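Side-chain contacts in possible metal-dependent hydrolase (Veillonella parvula, PDB 3RPC), which is probably a metal-dependent hydrolase of the metallo-beta-lactamase superfamily, with two zinc ions bound in its presumed active site: residues 5-10 with 223-228; 15-20 with 24-29. One frame throughout, in Å; residues are numbered along the deposited sequence.

Contact 1. Residues 5-10 with 223-228. With ZN (zinc ion), chain F.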
loop_
_atom_site.group_PDB
_atom_site.type_symbol
_atom_site.label_atom_id
_atom_site.label_comp_id
_atom_site.label_asym_id
_atom_site.label_seq_id
_atom_site.Cartn_x
_atom_site.Cartn_y
_atom_site.Cartn_z
ATOM N N THR A 5 -21.600 2.210 21.700
ATOM C CA THR A 5 -20.452 1.856 20.867
ATOM C C THR A 5 -19.773 0.596 21.378
ATOM O O THR A 5 -19.324 0.539 22.523
ATOM C CB THR A 5 -19.452 3.018 20.763
ATOM O OG1 THR A 5 -20.121 4.144 20.180
ATOM C CG2 THR A 5 -18.265 2.631 19.891
ATOM N N GLN A 6 -19.703 -0.416 20.518
ATOM C CA GLN A 6 -19.291 -1.740 20.942
ATOM C C GLN A 6 -18.883 -2.601 19.756
ATOM O O GLN A 6 -19.244 -2.317 18.603
ATOM C CB GLN A 6 -20.440 -2.431 21.684
ATOM C CG GLN A 6 -21.675 -2.635 20.815
ATOM C CD GLN A 6 -22.737 -3.467 21.492
ATOM O OE1 GLN A 6 -23.057 -3.252 22.661
ATOM N NE2 GLN A 6 -23.271 -4.444 20.770
ATOM N N TYR A 7 -18.136 -3.659 20.058
ATOM C CA TYR A 7 -17.784 -4.664 19.069
ATOM C C TYR A 7 -18.270 -6.020 19.560
ATOM O O TYR A 7 -17.876 -6.481 20.632
ATOM C CB TYR A 7 -16.264 -4.687 18.811
ATOM C CG TYR A 7 -15.850 -5.809 17.882
ATOM C CD1 TYR A 7 -16.064 -5.715 16.512
ATOM C CD2 TYR A 7 -15.275 -6.975 18.374
ATOM C CE1 TYR A 7 -15.716 -6.747 15.658
ATOM C CE2 TYR A 7 -14.917 -8.010 17.524
ATOM C CZ TYR A 7 -15.143 -7.891 16.168
ATOM O OH TYR A 7 -14.807 -8.925 15.326
ATOM N N THR A 8 -19.144 -6.647 18.787
ATOM C CA THR A 8 -19.571 -8.001 19.080
ATOM C C THR A 8 -18.840 -8.948 18.152
ATOM O O THR A 8 -19.023 -8.905 16.932
ATOM C CB THR A 8 -21.084 -8.176 18.878
ATOM O OG1 THR A 8 -21.790 -7.342 19.809
ATOM C CG2 THR A 8 -21.471 -9.626 19.103
ATOM N N HIS A 9 -17.993 -9.800 18.715
ATOM C CA HIS A 9 -17.309 -10.754 17.874
ATOM C C HIS A 9 -18.255 -11.868 17.453
ATOM O O HIS A 9 -19.052 -12.328 18.264
ATOM C CB HIS A 9 -16.085 -11.360 18.545
ATOM C CG HIS A 9 -15.243 -12.102 17.573
ATOM N ND1 HIS A 9 -14.813 -11.519 16.401
ATOM C CD2 HIS A 9 -14.822 -13.389 17.538
ATOM C CE1 HIS A 9 -14.134 -12.406 15.700
ATOM N NE2 HIS A 9 -14.125 -13.546 16.365
ATOM N N ILE A 10 -18.185 -12.289 16.191
ATOM C CA ILE A 10 -19.050 -13.378 15.715
ATOM C C ILE A 10 -18.243 -14.670 15.535
ATOM O O ILE A 10 -18.418 -15.624 16.290
ATOM C CB ILE A 10 -19.828 -13.001 14.433
ATOM C CG1 ILE A 10 -20.691 -11.757 14.681
ATOM C CG2 ILE A 10 -20.708 -14.169 13.969
ATOM C CD1 ILE A 10 -21.720 -11.918 15.780
ATOM N N ILE A 223 -8.014 -5.869 20.336
ATOM C CA ILE A 223 -8.957 -6.979 20.269
ATOM C C ILE A 223 -8.423 -7.964 19.246
ATOM O O ILE A 223 -8.312 -7.625 18.066
ATOM C CB ILE A 223 -10.371 -6.492 19.849
ATOM C CG1 ILE A 223 -10.893 -5.468 20.863
ATOM C CG2 ILE A 223 -11.335 -7.672 19.743
ATOM C CD1 ILE A 223 -12.236 -4.812 20.487
ATOM N N ALA A 224 -8.071 -9.170 19.695
ATOM C CA ALA A 224 -7.495 -10.188 18.822
ATOM C C ALA A 224 -8.544 -11.180 18.336
ATOM O O ALA A 224 -9.259 -11.790 19.143
ATOM C CB ALA A 224 -6.355 -10.922 19.538
ATOM N N VAL A 225 -8.624 -11.340 17.019
ATOM C CA VAL A 225 -9.622 -12.207 16.394
ATOM C C VAL A 225 -9.005 -13.048 15.268
ATOM O O VAL A 225 -7.780 -13.181 15.200
ATOM C CB VAL A 225 -10.835 -11.389 15.876
ATOM C CG1 VAL A 225 -11.512 -10.659 17.039
ATOM C CG2 VAL A 225 -10.410 -10.400 14.793
ATOM N N HIS A 226 -9.843 -13.613 14.398
ATOM C CA HIS A 226 -9.395 -14.448 13.273
ATOM C C HIS A 226 -8.781 -15.766 13.759
ATOM O O HIS A 226 -7.796 -16.256 13.210
ATOM C CB HIS A 226 -8.423 -13.669 12.357
ATOM C CG HIS A 226 -8.377 -14.170 10.942
ATOM N ND1 HIS A 226 -8.004 -15.456 10.619
ATOM C CD2 HIS A 226 -8.636 -13.549 9.762
ATOM C CE1 HIS A 226 -8.047 -15.613 9.307
ATOM N NE2 HIS A 226 -8.427 -14.470 8.764
HETATM N N MSE A 227 -9.399 -16.361 14.778
HETATM C CA MSE A 227 -8.873 -17.591 15.358
HETATM C C MSE A 227 -9.916 -18.694 15.518
HETATM O O MSE A 227 -11.125 -18.439 15.491
HETATM C CB MSE A 227 -8.237 -17.294 16.715
HETATM C CG MSE A 227 -6.958 -16.475 16.575
HETATM SE SE MSE A 227 -6.154 -15.901 18.253
HETATM C CE MSE A 227 -7.358 -14.428 18.653
ATOM N N ASP A 228 -9.404 -19.912 15.677
ATOM C CA ASP A 228 -10.202 -21.077 16.054
ATOM C C ASP A 228 -11.365 -21.333 15.089
ATOM O O ASP A 228 -12.414 -21.839 15.506
ATOM C CB ASP A 228 -10.745 -20.920 17.482
ATOM C CG ASP A 228 -9.652 -20.743 18.539
ATOM O OD1 ASP A 228 -8.462 -20.870 18.224
ATOM O OD2 ASP A 228 -10.009 -20.468 19.706
HETATM ZN ZN ZN F . -8.445 -14.260 6.509
HETATM O O HOH W 1 -13.416 -16.829 16.090
HETATM O O HOH W 2 -8.332 -14.903 4.299
HETATM O O HOH W 3 -6.300 -15.662 6.554
#
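Val225 reaches His9 with one methyl laid over the face of the imidazole, and following its side chain outward traces most of the contact. Its CB already lies 3.5 Å from His9 CE1. From there CG1, set anti to the carbonyl carbon (chi1 -61°), leads on over the ring: it stands 3.7 Å from the centroid of the His9 ring, 26° off the normal, which meets the criterion for a CH-pi contact. The methyl is offset toward the rim, nearest to His9 CE1 at 3.4 Å. The same CG1 touches the end of Tyr7, 4.1 Å from its OH, while Ile223 CG2 meets Tyr7 CE2 at 4.2 Å; both methyls approach the phenol ring obliquely.

Tyr7 OH and His9 ND1 are hydrogen-bonded at 2.8 Å, and Tyr7 CZ lies at the imidazole edge, so the bond restrains the ring that Val225 covers. The strand axes, 9.7 Å apart and 19° from parallel, are too distant for backbone pairing; these are facing sheets joined through side chains. Just past Val225 the chain turns, and His226, whose CB leaves the backbone on the side away from strand 6-10, binds zinc through NE2 at 2.3 Å, beside Asp76, His77 and Asp168. Packed sheets with a metal-binding histidine on a loop at a strand end are characteristic of the metallo-beta-lactamase alpha-beta/beta-alpha sandwich.

Contact 2. Residues 15-20 with 24-29; sequences GKLTIK and FLIDPF
Backbone hydrogen bonds between Gly15 and Ile26 and between Leu17 and Phe24 define the register of this antiparallel pair. Leu17 and Phe24 exchange two good bonds, Phe24 N to Leu17 O at 2.8 Å and Leu17 N to Phe24 O at 2.9 Å. At the other end the exchange is unequal: Ile26 N donates almost straight to Gly15 O (2.8 Å, 175° at the hydrogen), whereas the return bond from Gly15 N to Ile26 O is weak at 3.3 Å. Lys16 and Leu25 form the non-hydrogen-bonded pair between them, where Lys16 CA makes a CA-H...O contact of 3.2 Å with Phe24 O.

Side-chain contacts divide between the two faces. On one, Ile26, paired with Gly15, which has no side chain, reaches diagonally to Leu17, its CD1 3.9 Å from Leu17 CB. Phe24 CG, anti to its carbonyl carbon (chi1 -61°), sits beside Phe24 N, the donor to Leu17 O, which brings CD2 at the ring edge 3.6 Å from Leu17 O; Phe155 of the facing sheet meets this ring. On the other face Lys16 CG rests against Leu25 CD1 at 4.0 Å, before the lysine leads away to bond Leu61 O through NZ.

Beyond the strand Asp27 OD2 bonds Thr71 OG1 and ND1 of the zinc ligand His77. The arrangement is an antiparallel beta hairpin in one sheet of the metallo-beta-lactamase sandwich, leading into a second-shell aspartate of the zinc site.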
loop_
_atom_site.group_PDB
_atom_site.type_symbol
_atom_site.label_atom_id
_atom_site.label_comp_id
_atom_site.label_asym_id
_atom_site.label_seq_id
_atom_site.Cartn_x
_atom_site.Cartn_y
_atom_site.Cartn_z
ATOM N N GLY A 15 -17.547 -9.845 12.592
ATOM C CA GLY A 15 -17.973 -9.158 13.798
ATOM C C GLY A 15 -18.991 -8.093 13.463
ATOM O O GLY A 15 -19.216 -7.799 12.291
ATOM N N LYS A 16 -19.618 -7.529 14.489
ATOM C CA LYS A 16 -20.533 -6.409 14.309
ATOM C C LYS A 16 -20.022 -5.235 15.133
ATOM O O LYS A 16 -19.914 -5.325 16.362
ATOM C CB LYS A 16 -21.962 -6.792 14.724
ATOM C CG LYS A 16 -22.586 -7.877 13.841
ATOM C CD LYS A 16 -23.856 -8.486 14.467
ATOM C CE LYS A 16 -24.996 -7.497 14.524
ATOM N NZ LYS A 16 -26.219 -8.184 15.049
ATOM N N LEU A 17 -19.677 -4.151 14.442
ATOM C CA LEU A 17 -19.149 -2.956 15.074
ATOM C C LEU A 17 -20.236 -1.906 15.101
ATOM O O LEU A 17 -20.704 -1.459 14.054
ATOM C CB LEU A 17 -17.940 -2.430 14.295
ATOM C CG LEU A 17 -17.326 -1.116 14.786
ATOM C CD1 LEU A 17 -16.754 -1.296 16.191
ATOM C CD2 LEU A 17 -16.238 -0.624 13.828
ATOM N N THR A 18 -20.649 -1.515 16.299
ATOM C CA THR A 18 -21.690 -0.498 16.419
ATOM C C THR A 18 -21.050 0.788 16.874
ATOM O O THR A 18 -20.340 0.816 17.877
ATOM C CB THR A 18 -22.777 -0.884 17.436
ATOM O OG1 THR A 18 -23.411 -2.106 17.036
ATOM C CG2 THR A 18 -23.828 0.225 17.526
ATOM N N ILE A 19 -21.292 1.852 16.121
ATOM C CA ILE A 19 -20.788 3.169 16.469
ATOM C C ILE A 19 -21.984 4.078 16.307
ATOM O O ILE A 19 -22.558 4.162 15.221
ATOM C CB ILE A 19 -19.670 3.625 15.527
ATOM C CG1 ILE A 19 -18.484 2.668 15.590
ATOM C CG2 ILE A 19 -19.213 5.036 15.878
ATOM C CD1 ILE A 19 -17.396 3.003 14.568
ATOM N N LYS A 20 -22.381 4.730 17.395
ATOM C CA LYS A 20 -23.608 5.517 17.392
ATOM C C LYS A 20 -24.798 4.624 17.036
ATOM O O LYS A 20 -24.992 3.581 17.663
ATOM C CB LYS A 20 -23.471 6.719 16.456
ATOM C CG LYS A 20 -22.741 7.903 17.108
ATOM C CD LYS A 20 -21.922 8.708 16.113
ATOM C CE LYS A 20 -21.483 10.054 16.693
ATOM N NZ LYS A 20 -21.252 10.035 18.168
ATOM N N PHE A 24 -22.047 -2.005 11.642
ATOM C CA PHE A 24 -21.370 -2.592 10.505
ATOM C C PHE A 24 -21.159 -4.080 10.722
ATOM O O PHE A 24 -20.532 -4.483 11.708
ATOM C CB PHE A 24 -19.984 -1.954 10.324
ATOM C CG PHE A 24 -20.013 -0.475 10.060
ATOM C CD1 PHE A 24 -20.206 0.010 8.770
ATOM C CD2 PHE A 24 -19.829 0.433 11.091
ATOM C CE1 PHE A 24 -20.219 1.376 8.516
ATOM C CE2 PHE A 24 -19.841 1.809 10.846
ATOM C CZ PHE A 24 -20.031 2.276 9.556
ATOM N N LEU A 25 -21.657 -4.890 9.794
ATOM C CA LEU A 25 -21.289 -6.300 9.742
ATOM C C LEU A 25 -19.982 -6.403 8.963
ATOM O O LEU A 25 -19.916 -6.041 7.784
ATOM C CB LEU A 25 -22.405 -7.115 9.068
ATOM C CG LEU A 25 -22.107 -8.598 8.837
ATOM C CD1 LEU A 25 -21.906 -9.318 10.155
ATOM C CD2 LEU A 25 -23.236 -9.271 8.039
ATOM N N ILE A 26 -18.948 -6.880 9.648
ATOM C CA ILE A 26 -17.604 -6.945 9.084
ATOM C C ILE A 26 -17.268 -8.352 8.593
ATOM O O ILE A 26 -17.470 -9.335 9.313
ATOM C CB ILE A 26 -16.579 -6.502 10.137
ATOM C CG1 ILE A 26 -16.739 -5.006 10.415
ATOM C CG2 ILE A 26 -15.152 -6.811 9.678
ATOM C CD1 ILE A 26 -16.018 -4.532 11.666
ATOM N N ASP A 27 -16.785 -8.425 7.351
ATOM C CA ASP A 27 -16.218 -9.639 6.764
ATOM C C ASP A 27 -17.026 -10.903 7.076
ATOM O O ASP A 27 -16.506 -11.847 7.676
ATOM C CB ASP A 27 -14.754 -9.795 7.205
ATOM C CG ASP A 27 -13.836 -8.776 6.537
ATOM O OD1 ASP A 27 -14.336 -7.887 5.827
ATOM O OD2 ASP A 27 -12.605 -8.853 6.739
ATOM N N PRO A 28 -18.287 -10.942 6.625
ATOM C CA PRO A 28 -19.176 -12.059 6.971
ATOM C C PRO A 28 -18.864 -13.352 6.214
ATOM O O PRO A 28 -19.033 -13.428 4.989
ATOM C CB PRO A 28 -20.557 -11.530 6.569
ATOM C CG PRO A 28 -20.252 -10.634 5.410
ATOM C CD PRO A 28 -18.984 -9.928 5.813
ATOM N N PHE A 29 -18.410 -14.348 6.970
ATOM C CA PHE A 29 -18.171 -15.699 6.500
ATOM C C PHE A 29 -19.105 -16.525 7.362
ATOM O O PHE A 29 -18.821 -16.764 8.532
ATOM C CB PHE A 29 -16.692 -16.031 6.764
ATOM C CG PHE A 29 -16.333 -17.501 6.700
ATOM C CD1 PHE A 29 -16.851 -18.340 5.721
ATOM C CD2 PHE A 29 -15.408 -18.026 7.598
ATOM C CE1 PHE A 29 -16.486 -19.686 5.669
ATOM C CE2 PHE A 29 -15.033 -19.361 7.543
ATOM C CZ PHE A 29 -15.569 -20.192 6.579
#

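In the fold
From the N terminus, strand 6-11 runs first, strand 14-19 returns beside it and strand 22-26 turns back again. Contact 2 closes the short hairpin of the last two, with only three residues between its segments. Contact 1 closes a far larger loop of 212 residues, which contains contact 2 entirely; the two do not cross. Their centres are 9 Å apart and they meet through neighbouring strands, with probable hydrogen bonds from Thr18 N to Gln6 O (2.8 Å) and Lys16 N to Thr8 O (2.9 Å). Contact 2 thus builds within the N-terminal sheet, while contact 1 joins that sheet to strand 221-225 of the other.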